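Local coordinates for 4-phosphoerythronate dehydrogenase (Lactobacillus jensenii, PDB 4PRK), which belongs to the D-isomer specific 2-hydroxyacid dehydrogenases and probably reduces pyruvate to D-lactate with NADH, at residues E26-D31 with V42-G47; P99-R104 with R305-I310; M109-A114 with A162-A167. All blocks are in the same frame, centred on the assembly; numbering follows the deposited sequence.

Contact 1 of 3, residues E26-D31 with V42-G47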
# COMPACT_ATOMS: atom_id res chain seq x y z
N GLU A 26 -33.82 -21.74 7.86
CA GLU A 26 -34.84 -21.34 6.92
C GLU A 26 -35.17 -19.90 7.22
O GLU A 26 -35.26 -19.52 8.38
CB GLU A 26 -36.07 -22.20 7.12
CG GLU A 26 -37.24 -21.82 6.23
CD GLU A 26 -38.35 -22.87 6.24
OE1 GLU A 26 -38.17 -23.95 6.87
OE2 GLU A 26 -39.39 -22.60 5.60
N LEU A 27 -35.35 -19.11 6.16
CA LEU A 27 -35.73 -17.69 6.32
C LEU A 27 -37.15 -17.42 5.82
O LEU A 27 -37.39 -17.45 4.62
CB LEU A 27 -34.75 -16.71 5.59
CG LEU A 27 -33.29 -16.67 6.12
CD1 LEU A 27 -32.39 -15.78 5.28
CD2 LEU A 27 -33.20 -16.29 7.59
N LYS A 28 -38.04 -17.09 6.74
CA LYS A 28 -39.41 -16.69 6.40
C LYS A 28 -39.53 -15.20 6.11
O LYS A 28 -39.52 -14.36 7.04
CB LYS A 28 -40.36 -17.07 7.53
CG LYS A 28 -41.83 -16.71 7.29
CD LYS A 28 -42.72 -17.70 8.04
CE LYS A 28 -44.01 -17.07 8.56
NZ LYS A 28 -44.63 -18.02 9.54
N LEU A 29 -39.71 -14.87 4.83
CA LEU A 29 -39.69 -13.46 4.45
C LEU A 29 -41.01 -12.84 4.52
O LEU A 29 -41.88 -13.29 3.85
CB LEU A 29 -39.19 -13.28 3.04
CG LEU A 29 -37.67 -13.22 3.03
CD1 LEU A 29 -37.01 -14.48 3.61
CD2 LEU A 29 -37.26 -12.95 1.59
N ILE A 30 -41.15 -11.78 5.29
CA ILE A 30 -42.37 -10.96 5.26
C ILE A 30 -42.12 -9.57 4.59
O ILE A 30 -41.18 -8.83 4.96
CB ILE A 30 -42.93 -10.77 6.68
CG1 ILE A 30 -43.15 -12.14 7.37
CG2 ILE A 30 -44.21 -9.95 6.63
CD1 ILE A 30 -42.02 -12.58 8.30
N ASP A 31 -42.98 -9.23 3.62
CA ASP A 31 -42.78 -8.04 2.79
C ASP A 31 -42.77 -6.77 3.61
O ASP A 31 -41.98 -5.87 3.36
CB ASP A 31 -43.86 -7.92 1.72
CG ASP A 31 -43.75 -8.97 0.69
OD1 ASP A 31 -42.89 -9.88 0.82
OD2 ASP A 31 -44.53 -8.91 -0.28
N VAL A 42 -44.74 -14.80 13.18
CA VAL A 42 -43.54 -15.12 13.93
C VAL A 42 -43.72 -16.41 14.70
O VAL A 42 -42.79 -16.95 15.26
CB VAL A 42 -43.24 -14.02 14.95
CG1 VAL A 42 -41.90 -14.27 15.62
CG2 VAL A 42 -43.27 -12.67 14.28
N ALA A 43 -44.94 -16.90 14.71
CA ALA A 43 -45.36 -17.94 15.63
C ALA A 43 -44.53 -19.20 15.47
O ALA A 43 -44.18 -19.83 16.45
CB ALA A 43 -46.83 -18.25 15.43
N ASP A 44 -44.20 -19.54 14.23
CA ASP A 44 -43.43 -20.74 13.96
C ASP A 44 -41.95 -20.43 13.82
O ASP A 44 -41.20 -21.21 13.26
CB ASP A 44 -43.97 -21.50 12.75
CG ASP A 44 -44.09 -20.64 11.52
OD1 ASP A 44 -44.02 -19.41 11.63
OD2 ASP A 44 -44.27 -21.20 10.43
N CYS A 45 -41.54 -19.30 14.37
CA CYS A 45 -40.21 -18.78 14.17
C CYS A 45 -39.35 -18.78 15.42
O CYS A 45 -39.81 -18.45 16.51
CB CYS A 45 -40.31 -17.36 13.61
SG CYS A 45 -40.67 -17.28 11.84
N ASP A 46 -38.10 -19.19 15.27
CA ASP A 46 -37.09 -19.09 16.32
C ASP A 46 -36.66 -17.67 16.74
O ASP A 46 -36.35 -17.42 17.90
CB ASP A 46 -35.87 -19.95 15.97
CG ASP A 46 -36.15 -21.44 16.07
OD1 ASP A 46 -36.48 -22.05 15.05
OD2 ASP A 46 -36.02 -22.00 17.17
N GLY A 47 -36.57 -16.76 15.77
CA GLY A 47 -36.06 -15.42 15.98
C GLY A 47 -36.49 -14.44 14.91
O GLY A 47 -37.03 -14.86 13.90
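The ammonium nitrogen of Lys28 is held at two points: NZ lies 2.6 Å from Asp44 OD1 in a short salt bridge, and it also donates to the backbone carbonyl of Gln41, just before 42-47. OD1 receives it through the syn lone pair, the one facing OD2, and that second oxygen pairs with Lys2, so the carboxylate is probably well stabilised between two positive charges. The Lys28 and Asp44 side chains cross at about a right angle. Lys28 leaves the strand with its CG opposite the backbone N (chi1 180°), then bends at chi3 to bring NZ to the turn. A type I turn from Val42 to Cys45, closed by Cys45 N to Val42 O at 2.8 Å, presents the aspartate. Nearer the strand, Lys28 CB lies 4.3 Å from Cys45 SG, a loose contact at the start of the lysine side chain. Strand 26-30 is an outermost strand of the five-stranded parallel sheet and pairs with strand 2-6, whose Ala4 touches Cys45; the turn leads into strand 47-50 on the other flank of 2-6, while Leu27 and Leu29 pack on helix 10-23.

Contact 2 of 3, residues P99-R104 with R305-I310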
# COMPACT_ATOMS: atom_id res chain seq x y z
N PRO A 99 -23.87 -2.45 13.63
CA PRO A 99 -23.05 -1.24 13.60
C PRO A 99 -22.08 -1.14 12.42
O PRO A 99 -21.87 -0.06 11.92
CB PRO A 99 -22.30 -1.29 14.93
CG PRO A 99 -22.38 -2.70 15.37
CD PRO A 99 -23.68 -3.21 14.87
N VAL A 100 -21.49 -2.24 12.01
CA VAL A 100 -20.45 -2.22 10.99
C VAL A 100 -20.82 -3.05 9.76
O VAL A 100 -20.48 -4.22 9.69
CB VAL A 100 -19.13 -2.74 11.60
CG1 VAL A 100 -18.03 -2.87 10.56
CG2 VAL A 100 -18.68 -1.85 12.74
N TYR A 101 -21.55 -2.45 8.80
CA TYR A 101 -21.95 -3.14 7.57
C TYR A 101 -20.80 -3.54 6.64
O TYR A 101 -20.49 -4.70 6.46
CB TYR A 101 -22.65 -2.11 6.68
CG TYR A 101 -23.92 -1.45 7.13
CD1 TYR A 101 -24.75 -2.01 8.09
CD2 TYR A 101 -24.33 -0.27 6.52
CE1 TYR A 101 -25.94 -1.39 8.44
CE2 TYR A 101 -25.51 0.35 6.87
CZ TYR A 101 -26.31 -0.21 7.83
OH TYR A 101 -27.47 0.42 8.16
N SER A 102 -20.11 -2.52 6.14
CA SER A 102 -18.80 -2.62 5.52
C SER A 102 -18.17 -1.24 5.52
O SER A 102 -18.54 -0.42 4.68
CB SER A 102 -18.93 -3.17 4.10
OG SER A 102 -17.79 -2.92 3.31
N PRO A 103 -17.22 -0.96 6.40
CA PRO A 103 -16.66 0.40 6.32
C PRO A 103 -16.01 0.72 4.98
O PRO A 103 -16.04 1.86 4.59
CB PRO A 103 -15.63 0.46 7.45
CG PRO A 103 -15.36 -0.93 7.84
CD PRO A 103 -16.65 -1.59 7.69
N ARG A 104 -15.43 -0.25 4.30
CA ARG A 104 -14.86 -0.03 2.98
C ARG A 104 -15.87 0.43 1.92
O ARG A 104 -15.54 1.18 1.03
CB ARG A 104 -14.05 -1.23 2.51
CG ARG A 104 -12.65 -1.30 3.09
CD ARG A 104 -11.74 -0.23 2.54
NE ARG A 104 -11.36 -0.45 1.16
CZ ARG A 104 -10.11 -0.66 0.74
NH1 ARG A 104 -9.11 -0.67 1.59
NH2 ARG A 104 -9.88 -0.84 -0.54
N ARG A 305 -25.32 -8.30 2.26
CA ARG A 305 -25.14 -9.60 2.86
C ARG A 305 -24.84 -9.53 4.37
O ARG A 305 -25.41 -10.29 5.14
CB ARG A 305 -24.03 -10.33 2.17
CG ARG A 305 -23.81 -11.68 2.79
CD ARG A 305 -22.43 -12.17 2.58
NE ARG A 305 -21.49 -11.49 3.46
CZ ARG A 305 -20.18 -11.71 3.43
NH1 ARG A 305 -19.37 -11.06 4.25
NH2 ARG A 305 -19.69 -12.59 2.57
N ASN A 306 -23.92 -8.64 4.78
CA ASN A 306 -23.55 -8.51 6.17
C ASN A 306 -24.70 -8.08 7.02
O ASN A 306 -24.86 -8.59 8.12
CB ASN A 306 -22.35 -7.61 6.35
CG ASN A 306 -21.07 -8.29 5.90
OD1 ASN A 306 -21.06 -9.50 5.58
ND2 ASN A 306 -19.97 -7.53 5.85
N MET A 307 -25.55 -7.22 6.50
CA MET A 307 -26.71 -6.80 7.25
C MET A 307 -27.62 -7.98 7.60
O MET A 307 -28.19 -8.02 8.70
CB MET A 307 -27.49 -5.73 6.50
CG MET A 307 -26.81 -4.36 6.53
SD MET A 307 -27.67 -3.06 5.60
CE MET A 307 -26.37 -2.41 4.56
N ILE A 308 -27.75 -8.93 6.68
CA ILE A 308 -28.50 -10.15 6.94
C ILE A 308 -27.70 -11.10 7.81
O ILE A 308 -28.17 -11.53 8.88
CB ILE A 308 -28.87 -10.81 5.60
CG1 ILE A 308 -30.02 -10.05 4.97
CG2 ILE A 308 -29.25 -12.26 5.80
CD1 ILE A 308 -30.19 -10.32 3.49
N GLU A 309 -26.47 -11.42 7.41
CA GLU A 309 -25.77 -12.51 8.07
C GLU A 309 -25.25 -12.18 9.48
O GLU A 309 -25.17 -13.10 10.34
CB GLU A 309 -24.68 -13.11 7.18
CG GLU A 309 -25.29 -13.72 5.93
CD GLU A 309 -24.29 -14.49 5.10
OE1 GLU A 309 -23.09 -14.58 5.47
OE2 GLU A 309 -24.76 -15.03 4.06
N ILE A 310 -24.92 -10.91 9.73
CA ILE A 310 -24.49 -10.53 11.07
C ILE A 310 -25.66 -10.51 12.09
O ILE A 310 -25.52 -11.06 13.18
CB ILE A 310 -23.72 -9.18 11.09
CG1 ILE A 310 -22.36 -9.38 10.35
CG2 ILE A 310 -23.49 -8.74 12.54
CD1 ILE A 310 -21.53 -8.11 10.16
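Met307 lies over one face of the Tyr101 ring, a Met-aromatic contact where helix 301-319 meets the segment leading into helix 103-118. In this family such helices carry the chain between the two domains. From CB the methionine runs out extended through chi2, and each further atom finds the ring: CG reaches CD1 of Tyr101 at 3.5 Å, and SD stands 3.9 Å from the ring centroid, nearest to CE1. A bend at chi3 (-128°) then swings the methyl inward, which puts CE 3.5 Å from the Tyr101 centroid and only 11° off the normal, a CH-pi contact over the middle of the ring. Beside this methionine-ring contact lies a polar one-point tie. Asn306 ND2 donates to Tyr101 O at 2.9 Å in a nearly straight bond (168°), with the acceptor in the plane of the amide, and ND2 also bonds to Tyr179 OH of the second subunit. The orientation of the amide is fixed from the other end, where Arg305 grips Asn306 OD1 side-on, NE at 2.9 Å and NH1 at 2.7 Å. With an alanine in place of Asn306, the Tyr101 carbonyl and Tyr179 OH of the second subunit would probably lose their shared donor, and the Arg305 guanidinium the oxygen that anchors it. One turn further on, Ile310 CD1 comes to 4.1 Å from Val100 O.

Contact 3 of 3, residues M109-A114 with A162-A167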
# COMPACT_ATOMS: atom_id res chain seq x y z
N MET A 109 -16.74 4.97 -1.58
CA MET A 109 -17.66 5.93 -2.23
C MET A 109 -17.05 7.35 -2.02
O MET A 109 -16.93 8.15 -2.94
CB MET A 109 -19.10 5.81 -1.68
CG MET A 109 -20.06 6.85 -2.23
SD MET A 109 -20.33 6.66 -4.01
CE MET A 109 -22.08 6.32 -3.99
N ALA A 110 -16.62 7.62 -0.80
CA ALA A 110 -15.99 8.88 -0.52
C ALA A 110 -14.78 9.12 -1.41
O ALA A 110 -14.63 10.18 -1.99
CB ALA A 110 -15.59 8.89 0.92
N VAL A 111 -13.89 8.14 -1.51
CA VAL A 111 -12.67 8.29 -2.30
C VAL A 111 -13.04 8.49 -3.76
O VAL A 111 -12.48 9.37 -4.44
CB VAL A 111 -11.79 7.04 -2.19
CG1 VAL A 111 -10.73 6.96 -3.28
CG2 VAL A 111 -11.18 6.96 -0.84
N THR A 112 -13.92 7.62 -4.26
CA THR A 112 -14.35 7.68 -5.65
C THR A 112 -14.88 9.06 -5.99
O THR A 112 -14.50 9.67 -7.02
CB THR A 112 -15.50 6.66 -5.88
OG1 THR A 112 -14.97 5.35 -5.82
CG2 THR A 112 -16.14 6.82 -7.17
N GLN A 113 -15.76 9.58 -5.14
CA GLN A 113 -16.33 10.92 -5.39
C GLN A 113 -15.26 12.00 -5.34
O GLN A 113 -15.19 12.84 -6.25
CB GLN A 113 -17.42 11.25 -4.39
CG GLN A 113 -18.70 10.53 -4.71
CD GLN A 113 -19.91 11.03 -3.89
OE1 GLN A 113 -19.98 12.18 -3.48
NE2 GLN A 113 -20.89 10.13 -3.67
N ALA A 114 -14.37 11.93 -4.35
CA ALA A 114 -13.25 12.87 -4.28
C ALA A 114 -12.35 12.84 -5.53
O ALA A 114 -11.93 13.90 -5.99
CB ALA A 114 -12.38 12.67 -3.06
N ALA A 162 -8.47 6.81 5.05
CA ALA A 162 -7.10 7.17 5.31
C ALA A 162 -6.11 6.09 4.78
O ALA A 162 -5.10 6.41 4.14
CB ALA A 162 -6.94 7.38 6.81
N GLN A 163 -6.44 4.83 5.01
CA GLN A 163 -5.67 3.72 4.43
C GLN A 163 -5.60 3.82 2.90
O GLN A 163 -4.55 3.70 2.31
CB GLN A 163 -6.29 2.36 4.84
CG GLN A 163 -6.32 2.15 6.37
CD GLN A 163 -7.08 0.92 6.86
OE1 GLN A 163 -7.83 0.98 7.85
NE2 GLN A 163 -6.86 -0.21 6.22
N ILE A 164 -6.72 4.05 2.26
CA ILE A 164 -6.75 4.12 0.78
C ILE A 164 -5.98 5.34 0.30
O ILE A 164 -5.02 5.23 -0.54
CB ILE A 164 -8.20 4.13 0.25
CG1 ILE A 164 -8.87 2.80 0.58
CG2 ILE A 164 -8.29 4.48 -1.27
CD1 ILE A 164 -10.39 2.88 0.42
N PHE A 165 -6.29 6.51 0.88
CA PHE A 165 -5.56 7.70 0.42
C PHE A 165 -4.05 7.62 0.64
O PHE A 165 -3.26 7.95 -0.24
CB PHE A 165 -6.16 9.00 0.99
CG PHE A 165 -7.33 9.53 0.20
CD1 PHE A 165 -7.22 9.74 -1.17
CD2 PHE A 165 -8.50 9.83 0.81
CE1 PHE A 165 -8.29 10.24 -1.90
CE2 PHE A 165 -9.57 10.34 0.09
CZ PHE A 165 -9.47 10.53 -1.28
N SER A 166 -3.62 7.14 1.80
CA SER A 166 -2.16 7.08 2.08
C SER A 166 -1.52 6.02 1.22
O SER A 166 -0.39 6.15 0.86
CB SER A 166 -1.87 6.84 3.54
OG SER A 166 -2.49 5.64 3.85
N ALA A 167 -2.25 4.98 0.82
CA ALA A 167 -1.67 3.98 -0.05
C ALA A 167 -1.49 4.53 -1.47
O ALA A 167 -0.65 4.04 -2.19
CB ALA A 167 -2.48 2.72 -0.04
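The helix segments carrying Val111 and Phe165 run in broadly the same direction, their axes inclined at 42° and 10.5 Å apart at closest approach. Val111 points at the facing helix. Its rotation (chi1 163°) sets CG2 over one face of the Phe165 ring, 3.8 Å above the plane but displaced from the centre toward the CE2-CZ side; its closest ring atom is CE2, at 3.9 Å, and the contact has CH-pi character. The same methyl meets Ile164 CG2 at 3.8 Å, while the other branch, CG1, lies 4.0 Å from that isoleucine methyl, so one valine is matched to two consecutive residues of the facing helix. Ala114, a turn beyond Val111, completes the packing: its CB touches Phe165 CZ at 4.0 Å near the plane of the ring, so the phenyl group has a methyl at its edge as well as one over its face. No hydrogen bond crosses between the segments, and the interface is wholly apolar and buried. Both helices rest on the parallel sheet of the Rossmann-type domain, Ala110 and Ala114 against Ile231 of strand 229-232 and Phe165 against Ile149 of strand 148-152, the strand that leads into helix 155-167.

How the contacts relate
Read from the N terminus, contact 1 comes first and closes a short loop, joining an outermost strand of the five-stranded sheet to the turn that leads into strand 47-50. It is complete before the others begin. Contact 2 then opens at 99-104 and closes only some 200 residues later on helix 301-319, so that nearly the whole Rossmann-type domain lies between its halves. Contact 3 falls inside that span, pairing helices 103-118 and 155-167. Contacts 2 and 3 share helix 103-118 and touch, Arg104 NE lying 3.5 Å from Ile164 CD1. Contacts 1 and 3 sit on opposite sides of the chain's centre, their centres about 40 Å apart, with contact 2 at the junction of the two domains.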